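Local coordinates for protein acetylxylan esterase / glucomannan deacetylase (Cellvibrio japonicus, PDB 2WAA) that removes acetyl groups from acetylated xylan and glucomannan during the breakdown of plant cell wall polysaccharides, at residues H221-A232 against N262-T271. Numbering follows the deposited sequence.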
# COMPACT_ATOMS: atom_id res chain seq x y z
N HIS A 221 10.14 -6.74 -10.83
CA HIS A 221 8.71 -6.77 -11.18
C HIS A 221 8.15 -8.15 -11.43
O HIS A 221 6.94 -8.36 -11.41
CB HIS A 221 8.47 -5.86 -12.38
CG HIS A 221 8.70 -4.44 -12.05
ND1 HIS A 221 7.88 -3.75 -11.19
CD2 HIS A 221 9.67 -3.57 -12.42
CE1 HIS A 221 8.33 -2.52 -11.05
NE2 HIS A 221 9.42 -2.39 -11.78
N HIS A 222 9.03 -9.11 -11.67
CA HIS A 222 8.60 -10.48 -11.88
C HIS A 222 7.96 -10.98 -10.59
O HIS A 222 7.22 -11.95 -10.58
CB HIS A 222 9.82 -11.34 -12.24
CG HIS A 222 9.47 -12.77 -12.56
ND1 HIS A 222 9.38 -13.76 -11.59
CD2 HIS A 222 9.17 -13.37 -13.74
CE1 HIS A 222 9.04 -14.90 -12.16
NE2 HIS A 222 8.91 -14.70 -13.46
N ARG A 223 8.25 -10.30 -9.48
CA ARG A 223 7.72 -10.75 -8.18
C ARG A 223 6.26 -10.34 -7.98
O ARG A 223 5.62 -10.81 -7.03
CB ARG A 223 8.55 -10.17 -7.01
CG ARG A 223 10.05 -10.61 -6.99
CD ARG A 223 10.85 -9.84 -5.88
NE ARG A 223 10.41 -10.25 -4.54
CZ ARG A 223 10.76 -9.65 -3.41
NH1 ARG A 223 11.61 -8.62 -3.43
NH2 ARG A 223 10.32 -10.13 -2.25
N TYR A 224 5.75 -9.40 -8.78
CA TYR A 224 4.30 -9.07 -8.71
C TYR A 224 3.86 -8.50 -10.05
O TYR A 224 4.24 -7.39 -10.41
CB TYR A 224 4.06 -8.03 -7.60
CG TYR A 224 2.60 -7.79 -7.29
CD1 TYR A 224 1.85 -8.70 -6.55
CD2 TYR A 224 1.95 -6.64 -7.74
CE1 TYR A 224 0.50 -8.50 -6.26
CE2 TYR A 224 0.57 -6.41 -7.44
CZ TYR A 224 -0.12 -7.34 -6.70
OH TYR A 224 -1.44 -7.13 -6.35
N GLN A 225 3.13 -9.30 -10.83
CA GLN A 225 2.67 -8.84 -12.15
C GLN A 225 1.17 -8.60 -12.03
O GLN A 225 0.37 -9.55 -11.99
CB GLN A 225 3.00 -9.88 -13.24
CG GLN A 225 4.47 -9.78 -13.71
CD GLN A 225 4.77 -8.47 -14.46
OE1 GLN A 225 3.94 -7.56 -14.49
NE2 GLN A 225 5.96 -8.38 -15.06
N PRO A 226 0.78 -7.32 -11.92
CA PRO A 226 -0.63 -7.00 -11.69
C PRO A 226 -1.46 -7.08 -12.96
O PRO A 226 -0.94 -6.87 -14.07
CB PRO A 226 -0.58 -5.55 -11.20
CG PRO A 226 0.65 -4.96 -12.00
CD PRO A 226 1.64 -6.11 -11.95
N ASP A 227 -2.73 -7.42 -12.77
CA ASP A 227 -3.74 -7.41 -13.83
C ASP A 227 -4.23 -5.98 -14.04
O ASP A 227 -4.59 -5.59 -15.14
CB ASP A 227 -4.92 -8.22 -13.38
CG ASP A 227 -4.57 -9.67 -13.19
OD1 ASP A 227 -4.12 -10.27 -14.18
OD2 ASP A 227 -4.73 -10.20 -12.07
N LEU A 228 -4.26 -5.20 -12.95
CA LEU A 228 -4.73 -3.81 -13.01
C LEU A 228 -3.77 -2.90 -12.23
O LEU A 228 -3.40 -3.21 -11.08
CB LEU A 228 -6.10 -3.70 -12.39
CG LEU A 228 -6.60 -2.33 -11.95
CD1 LEU A 228 -6.86 -1.46 -13.14
CD2 LEU A 228 -7.92 -2.45 -11.16
N ILE A 229 -3.38 -1.79 -12.86
CA ILE A 229 -2.57 -0.78 -12.22
C ILE A 229 -3.39 0.52 -12.17
O ILE A 229 -3.87 1.01 -13.20
CB ILE A 229 -1.26 -0.52 -12.98
CG1 ILE A 229 -0.49 -1.83 -13.14
CG2 ILE A 229 -0.46 0.62 -12.26
CD1 ILE A 229 0.74 -1.71 -13.91
N ILE A 230 -3.55 1.07 -10.99
CA ILE A 230 -4.24 2.36 -10.88
C ILE A 230 -3.20 3.39 -10.58
O ILE A 230 -2.46 3.23 -9.62
CB ILE A 230 -5.23 2.32 -9.70
CG1 ILE A 230 -6.26 1.21 -10.00
CG2 ILE A 230 -5.96 3.71 -9.50
CD1 ILE A 230 -7.06 0.80 -8.81
N SER A 231 -3.15 4.48 -11.36
CA SER A 231 -2.23 5.55 -10.99
C SER A 231 -3.05 6.76 -10.55
O SER A 231 -3.79 7.31 -11.35
CB SER A 231 -1.39 5.94 -12.21
OG SER A 231 -0.48 6.96 -11.81
N ALA A 232 -2.92 7.13 -9.27
CA ALA A 232 -3.68 8.21 -8.63
C ALA A 232 -2.71 9.31 -8.16
O ALA A 232 -2.98 10.01 -7.15
CB ALA A 232 -4.44 7.61 -7.42
N ASN A 262 6.82 -2.88 -18.60
CA ASN A 262 7.13 -3.77 -17.46
C ASN A 262 6.07 -4.80 -17.11
O ASN A 262 6.38 -5.84 -16.52
CB ASN A 262 7.39 -2.94 -16.18
CG ASN A 262 8.69 -2.18 -16.25
OD1 ASN A 262 9.46 -2.33 -17.20
ND2 ASN A 262 8.94 -1.34 -15.24
N HIS A 263 4.81 -4.52 -17.46
CA HIS A 263 3.65 -5.33 -17.04
C HIS A 263 2.79 -5.55 -18.27
O HIS A 263 1.74 -4.87 -18.45
CB HIS A 263 2.85 -4.54 -16.00
CG HIS A 263 3.69 -4.04 -14.87
ND1 HIS A 263 4.29 -4.89 -13.96
CD2 HIS A 263 4.05 -2.78 -14.50
CE1 HIS A 263 4.97 -4.17 -13.07
NE2 HIS A 263 4.85 -2.89 -13.39
N PRO A 264 3.25 -6.44 -19.17
CA PRO A 264 2.67 -6.50 -20.50
C PRO A 264 1.22 -6.95 -20.47
O PRO A 264 0.49 -6.69 -21.43
CB PRO A 264 3.54 -7.55 -21.24
CG PRO A 264 4.24 -8.32 -20.14
CD PRO A 264 4.45 -7.30 -19.03
N GLN A 265 0.83 -7.62 -19.40
CA GLN A 265 -0.53 -8.14 -19.21
C GLN A 265 -1.46 -7.14 -18.50
O GLN A 265 -2.67 -7.41 -18.37
CB GLN A 265 -0.49 -9.39 -18.32
CG GLN A 265 -0.24 -9.06 -16.76
CD GLN A 265 1.15 -8.40 -16.52
OE1 GLN A 265 2.07 -8.59 -17.32
NE2 GLN A 265 1.30 -7.64 -15.42
N ALA A 266 -0.92 -6.02 -18.00
CA ALA A 266 -1.76 -5.14 -17.13
C ALA A 266 -2.66 -4.17 -17.93
O ALA A 266 -2.30 -3.72 -19.00
CB ALA A 266 -0.88 -4.34 -16.20
N THR A 267 -3.82 -3.86 -17.35
CA THR A 267 -4.65 -2.71 -17.77
C THR A 267 -4.29 -1.56 -16.82
O THR A 267 -4.11 -1.79 -15.60
CB THR A 267 -6.12 -3.05 -17.62
OG1 THR A 267 -6.39 -4.19 -18.46
CG2 THR A 267 -7.02 -1.88 -18.00
N ILE A 268 -4.15 -0.35 -17.36
CA ILE A 268 -3.76 0.80 -16.53
C ILE A 268 -4.92 1.77 -16.46
O ILE A 268 -5.55 2.03 -17.49
CB ILE A 268 -2.54 1.46 -17.11
CG1 ILE A 268 -1.41 0.38 -17.19
CG2 ILE A 268 -2.12 2.66 -16.24
CD1 ILE A 268 -0.22 0.83 -17.82
N VAL A 269 -5.23 2.25 -15.25
CA VAL A 269 -6.33 3.21 -15.05
C VAL A 269 -5.74 4.46 -14.40
O VAL A 269 -5.13 4.36 -13.33
CB VAL A 269 -7.45 2.59 -14.19
CG1 VAL A 269 -8.53 3.62 -13.90
CG2 VAL A 269 -8.07 1.44 -14.94
N LEU A 270 -5.92 5.63 -15.03
CA LEU A 270 -5.39 6.86 -14.49
C LEU A 270 -6.52 7.62 -13.82
O LEU A 270 -7.65 7.62 -14.30
CB LEU A 270 -4.80 7.75 -15.61
CG LEU A 270 -3.83 7.00 -16.53
CD1 LEU A 270 -3.25 7.95 -17.57
CD2 LEU A 270 -2.72 6.43 -15.68
N THR A 271 -6.21 8.26 -12.71
CA THR A 271 -7.23 9.06 -12.04
C THR A 271 -6.57 10.24 -11.34
O THR A 271 -5.41 10.14 -10.92
CB THR A 271 -8.04 8.18 -11.00
OG1 THR A 271 -8.98 9.03 -10.36
CG2 THR A 271 -7.14 7.68 -9.94
O HOH W 1 -5.38 -6.71 -17.85
O HOH W 2 -3.56 -9.80 -16.70
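Q225 joins the two segments through both ends of its side-chain amide. Its OE1 accepts from H263 ND1 at 2.7 Å and from Q265 NE2 at 2.8 Å; the two donors reach it from opposite faces of the amide plane. Its NE2 makes a straight bond (171°) to the backbone O of N262, at the end of helix 245-262. A bend at chi2 (-67°) folds the chain back so that the amide reaches these partners. Q265 NE2 also donates to P226 O at 2.7 Å, and this second bond helps fix the amide of Q265, which lies in the type I turn H263-A266.

P226 CG lies over one face of the H263 ring and N262 CB over the other, while the edge of the H263 ring points at the face of H221 in an offset T-shaped pair with planes at 89°. H263 NE2 is hydrogen-bonded to Y206 OH, and with ND1 given to Q225 both nitrogens of the H263 ring are satisfied. I229 CD1 packs against H263 CD2 at 3.5 Å and also meets the methyl of A266. On the other face of the sheet L228 CD1 touches V269 CG2 at 3.6 Å.

Water 1 links D227 O, Q265 O and T267 OG1, and water 2 joins D227 OD1 to Q265 O. Beyond them strands 228-231 and 267-270 run parallel, bonded from T267 N to D227 O (2.9 Å) through to T271 N and S231 O. Helices 245-262 and 319-337 cover opposite faces. The return through helix 245-262 is a beta-alpha-beta crossover in the 2-1-3-4-5 sheet of the SGNH (GDSL-like) hydrolase fold.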